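Local atomic coordinates of periplasmic cell division protein (SufI) (PDB entry 6SYY), a protein that binds four copper ions and, as a multicopper oxidase, probably couples the oxidation of its substrates to the reduction of oxygen. Residues I179-D182 against E183-N187; D186-K189 against Q190-L194. All coordinates share one frame; numbering follows the deposited sequence.

In the fold
Strand 176-181 runs through a sheet between strands 94-98 and 154-160, in a cupredoxin-type part of the fold. Contact 1 follows at its end, where D182 turns the chain straight into helix 183-192. Contact 2 lies one to two turns further on and closes the other end of the same helix, before the chain goes on to strand 200-208. Both contacts are local, and they neither nest nor cross: they overlap in sequence at D186 and N187, with centres about 9 Å apart. Acidic side chains of contact 1 reach arginines on strands 94-98 and 247-254. Leucines of contact 2 pack on strand 247-254, so the helix joins the sheet of strand 176-181 to that next part of the fold.

Contact 1 of 2, residues I179-D182 against E183-N187; sequences IIED and EDEDN
D182 is the N-cap between strand 176-181 and the helix that begins at E183. E183 adds a backbone turn, its O accepting from N187 N at 3.0 Å. At D184 the cap begins: its N lies 2.9 Å from D182 OD1, but the hydrogen bond is bent and weak. A water gives one hydrogen bond to D182 OD2 (2.9 Å) and another to D184 OD2 (2.6 Å), bridging the two carboxylates. E185 N makes the straighter capping bond, 3.0 Å to D182 OD1 with an N-H...O angle of 164°, meeting the oxygen nearly along its C-O axis. D182 holds CG between its backbone N and carbonyl carbon (chi1 62°), which folds OD1 back over these amides; S153 OG is a further hydrogen-bond partner of OD1. The E185 chain meets E181 instead, CG to CG at 4.1 Å, then bends at chi2 (63°) and carries its carboxylate to a salt bridge with R249. A second water donates to I180 O and, weakly, to E185 OE1. D186 N closes the first helical turn on D182 O at 3.0 Å, while its own carboxylate pairs with R98. Six acidic residues in a row, from E181 to D186, thus gather at the helix start. The amides at that end would favour negative charge on D182, while water, R249 and R98 probably offset the mutual repulsion of the carboxylates.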
# COMPACT_ATOMS: atom_id res chain seq x y z
N ILE A 179 0.31 -1.12 11.23
CA ILE A 179 -0.98 -0.71 11.78
C ILE A 179 -0.73 0.38 12.81
O ILE A 179 -0.12 0.12 13.86
CB ILE A 179 -1.75 -1.87 12.40
CG1 ILE A 179 -2.25 -2.83 11.32
CG2 ILE A 179 -2.93 -1.34 13.20
CD1 ILE A 179 -2.97 -4.04 11.88
N ILE A 180 -1.21 1.59 12.53
CA ILE A 180 -1.17 2.69 13.48
C ILE A 180 -2.48 2.72 14.24
O ILE A 180 -3.55 2.45 13.67
CB ILE A 180 -0.91 4.03 12.77
CG1 ILE A 180 0.48 4.03 12.13
CG2 ILE A 180 -1.03 5.19 13.74
CD1 ILE A 180 0.81 5.34 11.43
N GLU A 181 -2.41 3.02 15.53
CA GLU A 181 -3.58 3.12 16.38
C GLU A 181 -3.66 4.52 16.97
O GLU A 181 -2.64 5.11 17.35
CB GLU A 181 -3.53 2.07 17.49
CG GLU A 181 -3.60 0.65 16.97
CD GLU A 181 -3.48 -0.38 18.08
OE1 GLU A 181 -2.50 -0.31 18.86
OE2 GLU A 181 -4.36 -1.27 18.17
N ASP A 182 -4.88 5.06 17.01
CA ASP A 182 -5.16 6.30 17.71
C ASP A 182 -6.47 6.11 18.47
O ASP A 182 -6.98 4.99 18.58
CB ASP A 182 -5.20 7.50 16.74
CG ASP A 182 -6.30 7.39 15.68
OD1 ASP A 182 -7.28 6.64 15.86
OD2 ASP A 182 -6.17 8.06 14.63
N GLU A 183 -7.02 7.20 18.98
CA GLU A 183 -8.24 7.11 19.77
C GLU A 183 -9.43 6.64 18.93
O GLU A 183 -10.30 5.93 19.44
CB GLU A 183 -8.53 8.46 20.43
CG GLU A 183 -9.66 8.43 21.45
CD GLU A 183 -9.83 9.76 22.16
OE1 GLU A 183 -9.04 10.69 21.87
OE2 GLU A 183 -10.73 9.88 23.01
N ASP A 184 -9.48 7.01 17.65
CA ASP A 184 -10.57 6.56 16.79
C ASP A 184 -10.54 5.05 16.60
O ASP A 184 -11.59 4.39 16.64
CB ASP A 184 -10.51 7.26 15.43
CG ASP A 184 -11.02 8.67 15.47
OD1 ASP A 184 -11.89 8.96 16.33
OD2 ASP A 184 -10.57 9.49 14.64
N GLU A 185 -9.35 4.49 16.37
CA GLU A 185 -9.22 3.05 16.28
C GLU A 185 -9.60 2.38 17.60
O GLU A 185 -10.18 1.28 17.60
CB GLU A 185 -7.79 2.67 15.88
CG GLU A 185 -7.52 1.17 15.89
CD GLU A 185 -8.35 0.41 14.87
OE1 GLU A 185 -8.79 1.03 13.87
OE2 GLU A 185 -8.57 -0.80 15.08
N ASP A 186 -9.29 3.03 18.72
CA ASP A 186 -9.68 2.48 20.02
C ASP A 186 -11.19 2.33 20.12
O ASP A 186 -11.69 1.27 20.53
CB ASP A 186 -9.16 3.38 21.15
CG ASP A 186 -7.66 3.28 21.34
OD1 ASP A 186 -7.02 2.43 20.68
OD2 ASP A 186 -7.12 4.05 22.16
N ASN A 187 -11.93 3.37 19.74
CA ASN A 187 -13.38 3.31 19.84
C ASN A 187 -13.96 2.28 18.88
O ASN A 187 -14.93 1.59 19.21
CB ASN A 187 -13.98 4.69 19.58
CG ASN A 187 -13.51 5.72 20.59
OD1 ASN A 187 -13.13 5.38 21.71
ND2 ASN A 187 -13.54 6.99 20.21
O HOH W 1 -5.80 0.92 12.45
O HOH W 2 -8.54 8.83 13.23

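Contact 2 of 2, residues D186-K189 against Q190-L194; sequences DNLK and QALDL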
# COMPACT_ATOMS: atom_id res chain seq x y z
N ASP A 186 -9.29 3.03 18.72
CA ASP A 186 -9.68 2.48 20.02
C ASP A 186 -11.19 2.33 20.12
O ASP A 186 -11.69 1.27 20.53
CB ASP A 186 -9.16 3.38 21.15
CG ASP A 186 -7.66 3.28 21.34
OD1 ASP A 186 -7.02 2.43 20.68
OD2 ASP A 186 -7.12 4.05 22.16
N ASN A 187 -11.93 3.37 19.74
CA ASN A 187 -13.38 3.31 19.84
C ASN A 187 -13.96 2.28 18.88
O ASN A 187 -14.93 1.59 19.21
CB ASN A 187 -13.98 4.69 19.58
CG ASN A 187 -13.51 5.72 20.59
OD1 ASN A 187 -13.13 5.38 21.71
ND2 ASN A 187 -13.54 6.99 20.21
N LEU A 188 -13.39 2.16 17.68
CA LEU A 188 -13.85 1.14 16.75
C LEU A 188 -13.55 -0.26 17.28
O LEU A 188 -14.39 -1.16 17.19
CB LEU A 188 -13.21 1.34 15.38
CG LEU A 188 -13.72 0.36 14.32
CD1 LEU A 188 -15.19 0.62 13.99
CD2 LEU A 188 -12.86 0.43 13.08
N LYS A 189 -12.35 -0.46 17.82
CA LYS A 189 -11.97 -1.76 18.35
C LYS A 189 -12.90 -2.19 19.47
O LYS A 189 -13.25 -3.37 19.59
CB LYS A 189 -10.51 -1.73 18.82
CG LYS A 189 -10.01 -2.99 19.52
CD LYS A 189 -8.55 -2.83 19.92
CE LYS A 189 -8.07 -3.98 20.81
NZ LYS A 189 -8.83 -4.05 22.10
N GLN A 190 -13.34 -1.23 20.29
CA GLN A 190 -14.27 -1.55 21.37
C GLN A 190 -15.68 -1.79 20.83
O GLN A 190 -16.36 -2.73 21.25
CB GLN A 190 -14.29 -0.42 22.40
CG GLN A 190 -15.25 -0.66 23.55
CD GLN A 190 -15.41 0.56 24.43
OE1 GLN A 190 -15.02 0.55 25.60
NE2 GLN A 190 -15.98 1.62 23.87
N ALA A 191 -16.12 -0.95 19.89
CA ALA A 191 -17.45 -1.12 19.32
C ALA A 191 -17.64 -2.49 18.70
O ALA A 191 -18.73 -3.07 18.79
CB ALA A 191 -17.72 -0.02 18.29
N LEU A 192 -16.59 -3.04 18.08
CA LEU A 192 -16.71 -4.30 17.36
C LEU A 192 -15.91 -5.44 17.98
O LEU A 192 -15.86 -6.53 17.39
CB LEU A 192 -16.28 -4.11 15.90
CG LEU A 192 -17.06 -3.04 15.14
CD1 LEU A 192 -16.47 -2.81 13.76
CD2 LEU A 192 -18.52 -3.44 15.03
N ASP A 193 -15.29 -5.23 19.14
CA ASP A 193 -14.50 -6.28 19.80
C ASP A 193 -13.41 -6.80 18.87
O ASP A 193 -13.14 -8.00 18.81
CB ASP A 193 -15.39 -7.42 20.30
CG ASP A 193 -14.72 -8.27 21.36
OD1 ASP A 193 -13.65 -7.87 21.85
OD2 ASP A 193 -15.26 -9.35 21.68
N LEU A 194 -12.79 -5.89 18.12
CA LEU A 194 -11.74 -6.29 17.18
C LEU A 194 -10.50 -6.75 17.93
O LEU A 194 -10.18 -6.26 19.02
CB LEU A 194 -11.39 -5.13 16.25
CG LEU A 194 -12.53 -4.59 15.37
CD1 LEU A 194 -12.03 -3.46 14.46
CD2 LEU A 194 -13.18 -5.71 14.56
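Three i to i+4 backbone bonds, Q190 N to D186 O, A191 N to N187 O and L192 N to L188 O (3.0, 2.9 and 3.0 Å), carry the helix on until D193, with its positive phi of 56°, turns the chain out of it. L194 N then donates to K189 O at 3.0 Å, in the carbonyl plane and on a lone pair, and D193 N reaches back weakly to Q190 O. Together the two bonds make a Schellman motif, with the apolar contact expected across it: L194 CB sits 4.1 Å from K189 CG. The lysine chain then runs alongside L194 O, with CG 3.3 Å from it. On the buried side, L188 keeps CG anti to its backbone N (chi1 -176°), and its end swings toward the later turn. There its CD1 meets L192 CD1 at 3.7 Å, and its CG meets L194 CD1 at 4.2 Å; both leucine pairs come together at a slant. L188 thus touches both L192 and L194, the residue beyond the turn. The apolar face so formed lies against strand 247-254, where L188 and L194 touch R249 and L192 touches I247. Loop residues P379 and L382 cover L188, I199 adjoins L194, and Y374 OH is hydrogen-bonded to L192 O.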